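Local coordinates for cerato-platanin-like protein (Moniliophthora perniciosa, PDB 3SUM), which is of uncharacterised function but belongs to the cerato-platanins, small fungal proteins built on a double-psi beta-barrel, at residues Trp3-Asp8 / Gly110-Phe115; Asn71-Thr76 / Lys95-Phe100. One frame throughout, in Å; residues are numbered along the deposited sequence.

From the N terminus the chain enters strand 4-7, whose partner strand 111-113 arrives only near the C-terminal end; contact 1 thereby closes a loop of 101 intervening residues. Inside that loop lies contact 2, fully nested: N71-T76 of strand 71-79 meets K95-F100, at the end of helix 91-97, with 18 residues between the two segments. The two contacts reach the same mixed sheet at different strands, contact 1 pairing an outermost strand, 111-113, with its neighbour 4-7 and contact 2 setting a helix end against strand 71-79. Their centres are 10 Å apart and they touch, A112 CB lying 3.8 Å from T98 CG2 and L114 CD2 4.0 Å from L97 CD2.

Contact 1 (Trp3-Asp8 / Gly110-Phe115); sequences WLIKWD and GTAQLF
I5 and A112 form the central antiparallel pair between strand 4-7 and strand 111-113, the outermost strand at one end of the mixed sheet of this double-psi beta-barrel. The strand axes run at 157°, and the pair is hydrogen-bonded both ways: I5 N to A112 O at 2.7 Å and A112 N to I5 O at 2.8 Å. Beyond it, L114 N reaches W3 O at 2.8 Å, tilted 28° from the carbonyl plane. On the buried face, I5 CG2 sits 3.6 Å from L114 CD2 and also meets the methyl of A112, while V94 and L66 pack on I5.

On the other face, L4 lies alongside Q113, pointing the same way, with L4 CD2 3.6 Å from Q113 CG. K6 runs beside T111 there. Its CB passes 3.7 Å from G110 O; K6 CG then comes 3.5 Å from T111 OG1, CD and CE continue past this hydroxyl, and CE also nears T111 CG2. The chain is extended until its last torsion, chi4 -66°, which bends K6 NZ back to donate to T111 OG1 at 2.8 Å. A methionine in its place would probably leave T111 OG1 without this donor.

At the far end the W7 ring approaches G110 CA obliquely, while its NE1 is bound to Y107 O. The glycine has positive phi just after helix 105-109. One water joins the backbones here, accepting from W7 N and donating to G110 O.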
loop_
_atom_site.group_PDB
_atom_site.type_symbol
_atom_site.label_atom_id
_atom_site.label_comp_id
_atom_site.label_asym_id
_atom_site.label_seq_id
_atom_site.Cartn_x
_atom_site.Cartn_y
_atom_site.Cartn_z
ATOM N N TRP A 3 5.751 3.493 12.980
ATOM C CA TRP A 3 5.552 3.706 11.547
ATOM C C TRP A 3 4.820 4.995 11.335
ATOM O O TRP A 3 3.926 5.329 12.119
ATOM C CB TRP A 3 4.793 2.515 10.874
ATOM C CG TRP A 3 5.646 1.215 10.572
ATOM C CD1 TRP A 3 5.752 0.093 11.343
ATOM C CD2 TRP A 3 6.429 0.976 9.408
ATOM N NE1 TRP A 3 6.526 -0.836 10.725
ATOM C CE2 TRP A 3 6.952 -0.320 9.521
ATOM C CE3 TRP A 3 6.649 1.699 8.217
ATOM C CZ2 TRP A 3 7.710 -0.888 8.537
ATOM C CZ3 TRP A 3 7.474 1.137 7.248
ATOM C CH2 TRP A 3 7.995 -0.140 7.424
ATOM N N LEU A 4 5.232 5.735 10.305
ATOM C CA LEU A 4 4.574 6.982 9.836
ATOM C C LEU A 4 3.908 6.663 8.505
ATOM O O LEU A 4 4.367 5.796 7.746
ATOM C CB LEU A 4 5.610 8.111 9.543
ATOM C CG LEU A 4 6.457 8.611 10.711
ATOM C CD1 LEU A 4 7.262 9.831 10.215
ATOM C CD2 LEU A 4 5.540 9.064 11.830
ATOM N N ILE A 5 2.836 7.394 8.180
ATOM C CA ILE A 5 2.355 7.297 6.824
ATOM C C ILE A 5 2.156 8.747 6.312
ATOM O O ILE A 5 1.739 9.643 7.071
ATOM C CB ILE A 5 1.060 6.512 6.741
ATOM C CG1 ILE A 5 0.683 6.302 5.242
ATOM C CG2 ILE A 5 -0.067 7.151 7.669
ATOM C CD1 ILE A 5 -0.045 5.066 4.978
ATOM N N LYS A 6 2.457 8.961 5.062
ATOM C CA LYS A 6 2.250 10.237 4.401
ATOM C C LYS A 6 1.510 9.838 3.138
ATOM O O LYS A 6 1.421 8.670 2.803
ATOM C CB LYS A 6 3.614 10.824 3.976
ATOM C CG LYS A 6 4.387 11.340 5.240
ATOM C CD LYS A 6 5.871 11.650 4.798
ATOM C CE LYS A 6 6.812 11.984 5.971
ATOM N NZ LYS A 6 6.340 13.300 6.593
ATOM N N TRP A 7 0.922 10.818 2.484
ATOM C CA TRP A 7 0.192 10.518 1.306
ATOM C C TRP A 7 0.817 11.206 0.104
ATOM O O TRP A 7 1.478 12.242 0.205
ATOM C CB TRP A 7 -1.308 10.842 1.482
ATOM C CG TRP A 7 -1.649 12.292 1.785
ATOM C CD1 TRP A 7 -1.878 12.828 3.003
ATOM C CD2 TRP A 7 -1.821 13.336 0.841
ATOM N NE1 TRP A 7 -2.193 14.148 2.869
ATOM C CE2 TRP A 7 -2.121 14.493 1.548
ATOM C CE3 TRP A 7 -1.699 13.405 -0.562
ATOM C CZ2 TRP A 7 -2.366 15.746 0.914
ATOM C CZ3 TRP A 7 -1.956 14.626 -1.195
ATOM C CH2 TRP A 7 -2.267 15.787 -0.462
ATOM N N ASP A 8 0.510 10.635 -1.042
ATOM C CA ASP A 8 1.062 11.066 -2.328
ATOM C C ASP A 8 0.133 10.488 -3.373
ATOM O O ASP A 8 -0.091 9.280 -3.450
ATOM C CB ASP A 8 2.489 10.479 -2.528
ATOM C CG ASP A 8 3.219 10.973 -3.789
ATOM O OD1 ASP A 8 2.626 11.393 -4.759
ATOM O OD2 ASP A 8 4.457 10.780 -3.847
ATOM N N GLY A 110 -1.029 15.728 6.730
ATOM C CA GLY A 110 -0.273 15.163 5.648
ATOM C C GLY A 110 0.689 14.047 6.125
ATOM O O GLY A 110 1.245 13.290 5.290
ATOM N N THR A 111 0.906 13.951 7.438
ATOM C CA THR A 111 1.729 12.865 7.962
ATOM C C THR A 111 0.946 12.396 9.167
ATOM O O THR A 111 0.445 13.234 9.940
ATOM C CB THR A 111 3.101 13.396 8.468
ATOM O OG1 THR A 111 3.807 14.025 7.396
ATOM C CG2 THR A 111 3.982 12.239 9.042
ATOM N N ALA A 112 0.882 11.095 9.367
ATOM C CA ALA A 112 0.195 10.516 10.554
ATOM C C ALA A 112 1.083 9.394 11.092
ATOM O O ALA A 112 1.724 8.694 10.333
ATOM C CB ALA A 112 -1.195 9.921 10.107
ATOM N N GLN A 113 1.071 9.198 12.406
ATOM C CA GLN A 113 1.781 8.079 12.968
ATOM C C GLN A 113 0.776 6.946 13.057
ATOM O O GLN A 113 -0.384 7.203 13.403
ATOM C CB GLN A 113 2.290 8.477 14.329
ATOM C CG GLN A 113 2.892 9.842 14.201
ATOM C CD GLN A 113 3.959 10.041 15.176
ATOM O OE1 GLN A 113 4.765 9.116 15.416
ATOM N NE2 GLN A 113 3.982 11.253 15.781
ATOM N N LEU A 114 1.240 5.735 12.705
ATOM C CA LEU A 114 0.394 4.547 12.745
ATOM C C LEU A 114 0.419 3.929 14.074
ATOM O O LEU A 114 1.429 3.992 14.735
ATOM C CB LEU A 114 0.824 3.533 11.723
ATOM C CG LEU A 114 0.693 4.051 10.304
ATOM C CD1 LEU A 114 1.172 2.887 9.353
ATOM C CD2 LEU A 114 -0.773 4.456 9.963
ATOM N N PHE A 115 -0.696 3.302 14.478
ATOM C CA PHE A 115 -0.656 2.449 15.668
ATOM C C PHE A 115 0.249 1.249 15.452
ATOM O O PHE A 115 1.040 0.894 16.344
ATOM C CB PHE A 115 -2.057 1.920 16.035
ATOM C CG PHE A 115 -2.009 1.031 17.218
ATOM C CD1 PHE A 115 -1.967 -0.332 17.055
ATOM C CD2 PHE A 115 -1.844 1.576 18.484
ATOM C CE1 PHE A 115 -1.854 -1.182 18.100
ATOM C CE2 PHE A 115 -1.756 0.715 19.593
ATOM C CZ PHE A 115 -1.725 -0.654 19.392
HETATM O O HOH W 1 3.636 1.871 14.060
HETATM O O HOH W 2 1.547 13.932 2.681
#

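Contact 2 (Asn71-Thr76 / Lys95-Phe100); sequences NHAFVT and KNLTTF
N71 turns its carboxamide toward the end of helix 91-97, where ND2 donates to L97 O at 2.8 Å with an N-H...O angle of 163°. The acceptor lies in the amide plane of N71, yet the nitrogen stands 62° out of the carbonyl plane of L97, so the bond uses neither lone pair direction of that oxygen. ND2 is also modelled 2.5 Å from T99 O, a doubtful length, so the L97 bond is the firmer evidence. N71 CB comes 3.2 Å from L97 O, so the base of the side chain as well as its ND2 lies against the L97 carbonyl.

The apolar half of the contact belongs to L97. Its chi1 of 174° sets CG anti to the backbone N, and the second torsion then brings CD1 to the strand backbone, 3.7 Å from H72 CA and 3.9 Å from A73 N; A73 CB lies farther off, at 4.3 Å from the same methyl.

In the next shell, L66 of strand 63-68 touches L97 and bonds A73 through the backbone, while L93, one turn earlier in the helix, packs on A73. T98 leaves helical geometry, and its OG1 is bonded to V94 O, tying the first residue beyond the helix back to its last turn. The arrangement is helix-on-strand packing in a double-psi beta-barrel, with a side-chain amide from strand 71-79 meeting the L97 carbonyl at a helix C terminus, T99 O lying just beyond the helix.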
loop_
_atom_site.group_PDB
_atom_site.type_symbol
_atom_site.label_atom_id
_atom_site.label_comp_id
_atom_site.label_asym_id
_atom_site.label_seq_id
_atom_site.Cartn_x
_atom_site.Cartn_y
_atom_site.Cartn_z
ATOM N N ASN A 71 -9.118 2.390 12.832
ATOM C CA ASN A 71 -9.180 2.050 11.403
ATOM C C ASN A 71 -8.035 1.121 11.033
ATOM O O ASN A 71 -6.980 1.125 11.672
ATOM C CB ASN A 71 -9.063 3.285 10.544
ATOM C CG ASN A 71 -10.072 4.376 10.945
ATOM O OD1 ASN A 71 -11.142 4.093 11.462
ATOM N ND2 ASN A 71 -9.703 5.608 10.737
ATOM N N HIS A 72 -8.222 0.369 9.976
ATOM C CA HIS A 72 -7.116 -0.402 9.444
ATOM C C HIS A 72 -7.283 -0.522 7.942
ATOM O O HIS A 72 -8.355 -0.224 7.374
ATOM C CB HIS A 72 -7.027 -1.780 10.113
ATOM C CG HIS A 72 -8.161 -2.711 9.763
ATOM N ND1 HIS A 72 -9.376 -2.681 10.436
ATOM C CD2 HIS A 72 -8.255 -3.720 8.858
ATOM C CE1 HIS A 72 -10.169 -3.624 9.951
ATOM N NE2 HIS A 72 -9.519 -4.259 8.982
ATOM N N ALA A 73 -6.190 -0.872 7.273
ATOM C CA ALA A 73 -6.238 -1.092 5.867
ATOM C C ALA A 73 -5.188 -2.101 5.487
ATOM O O ALA A 73 -4.173 -2.238 6.186
ATOM C CB ALA A 73 -5.989 0.270 5.081
ATOM N N PHE A 74 -5.400 -2.742 4.354
ATOM C CA PHE A 74 -4.415 -3.628 3.829
ATOM C C PHE A 74 -3.797 -3.025 2.586
ATOM O O PHE A 74 -4.484 -2.617 1.651
ATOM C CB PHE A 74 -5.041 -5.009 3.488
ATOM C CG PHE A 74 -5.530 -5.729 4.687
ATOM C CD1 PHE A 74 -4.652 -6.473 5.511
ATOM C CD2 PHE A 74 -6.922 -5.733 4.981
ATOM C CE1 PHE A 74 -5.121 -7.191 6.579
ATOM C CE2 PHE A 74 -7.386 -6.466 6.087
ATOM C CZ PHE A 74 -6.465 -7.172 6.886
ATOM N N VAL A 75 -2.466 -2.925 2.594
ATOM C CA VAL A 75 -1.815 -2.187 1.541
ATOM C C VAL A 75 -0.734 -3.021 0.858
ATOM O O VAL A 75 -0.151 -3.844 1.491
ATOM C CB VAL A 75 -1.209 -0.860 2.075
ATOM C CG1 VAL A 75 -2.285 -0.001 2.789
ATOM C CG2 VAL A 75 -0.082 -1.085 3.102
ATOM N N THR A 76 -0.499 -2.775 -0.466
ATOM C CA THR A 76 0.512 -3.470 -1.157
ATOM C C THR A 76 1.683 -2.538 -1.266
ATOM O O THR A 76 1.533 -1.377 -1.643
ATOM C CB THR A 76 -0.006 -3.837 -2.541
ATOM O OG1 THR A 76 -1.192 -4.608 -2.343
ATOM C CG2 THR A 76 1.011 -4.758 -3.297
ATOM N N LYS A 95 -6.388 8.981 3.519
ATOM C CA LYS A 95 -7.454 9.779 3.982
ATOM C C LYS A 95 -8.432 8.915 4.728
ATOM O O LYS A 95 -8.894 9.300 5.834
ATOM C CB LYS A 95 -8.152 10.450 2.782
ATOM C CG LYS A 95 -9.052 11.555 3.083
ATOM C CD LYS A 95 -9.827 11.964 1.736
ATOM C CE LYS A 95 -8.950 12.799 0.842
ATOM N NZ LYS A 95 -9.810 13.586 -0.195
ATOM N N ASN A 96 -8.740 7.755 4.177
ATOM C CA ASN A 96 -9.656 6.888 4.862
ATOM C C ASN A 96 -9.033 6.225 6.076
ATOM O O ASN A 96 -9.696 6.108 7.102
ATOM C CB ASN A 96 -10.296 5.921 3.904
ATOM C CG ASN A 96 -11.060 6.674 2.785
ATOM O OD1 ASN A 96 -11.634 7.747 3.041
ATOM N ND2 ASN A 96 -11.008 6.173 1.567
ATOM N N LEU A 97 -7.754 5.852 6.006
ATOM C CA LEU A 97 -7.191 5.132 7.160
ATOM C C LEU A 97 -7.093 6.072 8.366
ATOM O O LEU A 97 -7.174 5.616 9.519
ATOM C CB LEU A 97 -5.765 4.703 6.821
ATOM C CG LEU A 97 -4.884 4.064 7.880
ATOM C CD1 LEU A 97 -5.500 2.761 8.547
ATOM C CD2 LEU A 97 -3.490 3.768 7.179
ATOM N N THR A 98 -6.874 7.368 8.116
ATOM C CA THR A 98 -6.394 8.280 9.162
ATOM C C THR A 98 -7.425 9.325 9.447
ATOM O O THR A 98 -7.136 10.368 10.010
ATOM C CB THR A 98 -5.064 8.956 8.833
ATOM O OG1 THR A 98 -5.247 9.806 7.678
ATOM C CG2 THR A 98 -3.993 7.928 8.558
ATOM N N THR A 99 -8.667 9.000 9.108
ATOM C CA THR A 99 -9.814 9.797 9.538
ATOM C C THR A 99 -10.379 9.161 10.816
ATOM O O THR A 99 -10.538 7.939 10.899
ATOM C CB THR A 99 -10.899 9.734 8.449
ATOM O OG1 THR A 99 -10.419 10.446 7.300
ATOM C CG2 THR A 99 -12.172 10.425 8.964
ATOM N N PHE A 100 -10.661 9.982 11.810
ATOM C CA PHE A 100 -11.168 9.520 13.079
ATOM C C PHE A 100 -12.470 10.299 13.375
ATOM O O PHE A 100 -12.454 11.508 13.549
ATOM C CB PHE A 100 -10.156 9.756 14.191
ATOM C CG PHE A 100 -10.676 9.297 15.558
ATOM C CD1 PHE A 100 -10.902 7.928 15.803
ATOM C CD2 PHE A 100 -11.010 10.233 16.532
ATOM C CE1 PHE A 100 -11.400 7.499 17.021
ATOM C CE2 PHE A 100 -11.482 9.803 17.781
ATOM C CZ PHE A 100 -11.662 8.451 18.031
#